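Local coordinates for protein VirX1 (Cyanophage Syn10, PDB 6QGM) that probably acts as a flavin-dependent halogenase of the tryptophan halogenase family, iodinating diverse substrates, at residues 21-26 with 367-372. Numbering follows the deposited sequence.
Sequences AALSKL and ENLVYL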
loop_
_atom_site.group_PDB
_atom_site.type_symbol
_atom_site.label_atom_id
_atom_site.label_comp_id
_atom_site.label_asym_id
_atom_site.label_seq_id
_atom_site.Cartn_x
_atom_site.Cartn_y
_atom_site.Cartn_z
ATOM N N ALA B 21 30.621 -23.295 3.020
ATOM C CA ALA B 21 31.616 -22.221 3.266
ATOM C C ALA B 21 31.003 -21.137 4.161
ATOM O O ALA B 21 31.579 -20.859 5.230
ATOM C CB ALA B 21 32.094 -21.639 1.963
ATOM N N ALA B 22 29.867 -20.563 3.740
ATOM C CA ALA B 22 29.116 -19.503 4.464
ATOM C C ALA B 22 28.832 -19.941 5.903
ATOM O O ALA B 22 29.209 -19.209 6.826
ATOM C CB ALA B 22 27.838 -19.182 3.741
ATOM N N LEU B 23 28.199 -21.101 6.081
ATOM C CA LEU B 23 27.822 -21.640 7.414
ATOM C C LEU B 23 29.087 -21.868 8.251
ATOM O O LEU B 23 29.087 -21.459 9.426
ATOM C CB LEU B 23 27.010 -22.929 7.234
ATOM C CG LEU B 23 25.568 -22.731 6.739
ATOM C CD1 LEU B 23 24.794 -24.048 6.704
ATOM C CD2 LEU B 23 24.811 -21.724 7.589
ATOM N N SER B 24 30.131 -22.478 7.676
ATOM C CA SER B 24 31.386 -22.831 8.399
ATOM C C SER B 24 32.074 -21.558 8.931
ATOM O O SER B 24 32.644 -21.609 10.038
ATOM C CB SER B 24 32.317 -23.651 7.536
ATOM O OG SER B 24 32.966 -22.840 6.568
ATOM N N LYS B 25 31.999 -20.455 8.180
ATOM C CA LYS B 25 32.702 -19.180 8.479
ATOM C C LYS B 25 31.811 -18.277 9.345
ATOM O O LYS B 25 32.322 -17.784 10.366
ATOM C CB LYS B 25 33.130 -18.490 7.181
ATOM C CG LYS B 25 33.821 -17.150 7.366
ATOM C CD LYS B 25 34.892 -16.855 6.355
ATOM C CE LYS B 25 35.568 -15.513 6.589
ATOM N NZ LYS B 25 34.599 -14.388 6.570
ATOM N N LEU B 26 30.539 -18.073 8.975
ATOM C CA LEU B 26 29.626 -17.089 9.627
ATOM C C LEU B 26 28.844 -17.731 10.789
ATOM O O LEU B 26 28.235 -16.975 11.563
ATOM C CB LEU B 26 28.676 -16.512 8.575
ATOM C CG LEU B 26 29.337 -15.909 7.333
ATOM C CD1 LEU B 26 28.314 -15.498 6.295
ATOM C CD2 LEU B 26 30.189 -14.721 7.705
ATOM N N GLU B 367 22.189 -16.367 2.896
ATOM C CA GLU B 367 22.300 -15.157 3.761
ATOM C C GLU B 367 21.121 -15.103 4.739
ATOM O O GLU B 367 21.364 -14.778 5.913
ATOM C CB GLU B 367 22.518 -13.892 2.945
ATOM C CG GLU B 367 21.383 -13.411 2.086
ATOM C CD GLU B 367 21.769 -12.322 1.077
ATOM O OE1 GLU B 367 22.974 -12.260 0.673
ATOM O OE2 GLU B 367 20.852 -11.534 0.677
ATOM N N ASN B 368 19.921 -15.474 4.297
ATOM C CA ASN B 368 18.689 -15.516 5.142
ATOM C C ASN B 368 18.784 -16.635 6.195
ATOM O O ASN B 368 18.271 -16.449 7.324
ATOM C CB ASN B 368 17.422 -15.634 4.294
ATOM C CG ASN B 368 17.144 -14.406 3.465
ATOM O OD1 ASN B 368 17.805 -13.385 3.625
ATOM N ND2 ASN B 368 16.174 -14.503 2.569
ATOM N N LEU B 369 19.426 -17.749 5.861
ATOM C CA LEU B 369 19.649 -18.876 6.805
ATOM C C LEU B 369 20.687 -18.466 7.856
ATOM O O LEU B 369 20.418 -18.680 9.056
ATOM C CB LEU B 369 20.119 -20.101 6.021
ATOM C CG LEU B 369 20.204 -21.384 6.835
ATOM C CD1 LEU B 369 18.846 -21.706 7.453
ATOM C CD2 LEU B 369 20.719 -22.520 5.960
ATOM N N VAL B 370 21.819 -17.900 7.414
ATOM C CA VAL B 370 22.921 -17.402 8.290
ATOM C C VAL B 370 22.330 -16.369 9.250
ATOM O O VAL B 370 22.718 -16.381 10.446
ATOM C CB VAL B 370 24.096 -16.818 7.480
ATOM C CG1 VAL B 370 25.049 -16.020 8.351
ATOM C CG2 VAL B 370 24.873 -17.899 6.754
ATOM N N TYR B 371 21.425 -15.526 8.746
ATOM C CA TYR B 371 20.776 -14.434 9.515
ATOM C C TYR B 371 19.998 -15.040 10.685
ATOM O O TYR B 371 20.193 -14.592 11.824
ATOM C CB TYR B 371 19.901 -13.578 8.595
ATOM C CG TYR B 371 19.113 -12.521 9.321
ATOM C CD1 TYR B 371 19.664 -11.279 9.573
ATOM C CD2 TYR B 371 17.828 -12.762 9.769
ATOM C CE1 TYR B 371 18.958 -10.292 10.241
ATOM C CE2 TYR B 371 17.116 -11.804 10.464
ATOM C CZ TYR B 371 17.681 -10.561 10.700
ATOM O OH TYR B 371 16.980 -9.605 11.379
ATOM N N LEU B 372 19.170 -16.056 10.422
ATOM C CA LEU B 372 18.313 -16.700 11.453
ATOM C C LEU B 372 19.165 -17.516 12.437
ATOM O O LEU B 372 18.863 -17.503 13.645
ATOM C CB LEU B 372 17.269 -17.577 10.751
ATOM C CG LEU B 372 16.154 -16.826 10.025
ATOM C CD1 LEU B 372 15.151 -17.794 9.451
ATOM C CD2 LEU B 372 15.446 -15.846 10.948
#
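A22 turns its methyl group toward V370, and CB of A22 stands 4.4 Å from CG2 of V370, a loose apolar touch beside the closer leucine contacts. On the next residue, L23, the side chain leaves its backbone neither toward nor away from helix 360-373, yet its end comes nearer. CG lies anti to the carbonyl carbon and beside the backbone N (chi1 -74°), and the two methyls take different partners: CD2 lies 3.9 Å from CG2 of V370, the two side chains sliding past each other in opposite directions, while CD1 comes to 4.4 Å from CD2 of L369. The same leucine also packs on I32 of strand 31-36. L26 meets V370 at about a right angle, placing its CB 3.7 Å and its CD1 3.9 Å from CG1 of V370. V370 thus uses both its branches, CG1 against L26 and CG2 against L23 and, more loosely, A22. Beyond the pair, Y476 of the second subunit packs on both L26 and V370, and the backbone carbonyl of L26 accepts a hydrogen bond from ND2 of N374. The axes of 21-26 and 367-372 approach to 10.2 Å, with N-to-C directions 27° apart. The contact packs helix 360-373 against the first helix after strand 6-10, an arrangement consistent with the Rossmann-type, probably FAD-binding, fold of flavin-dependent halogenases.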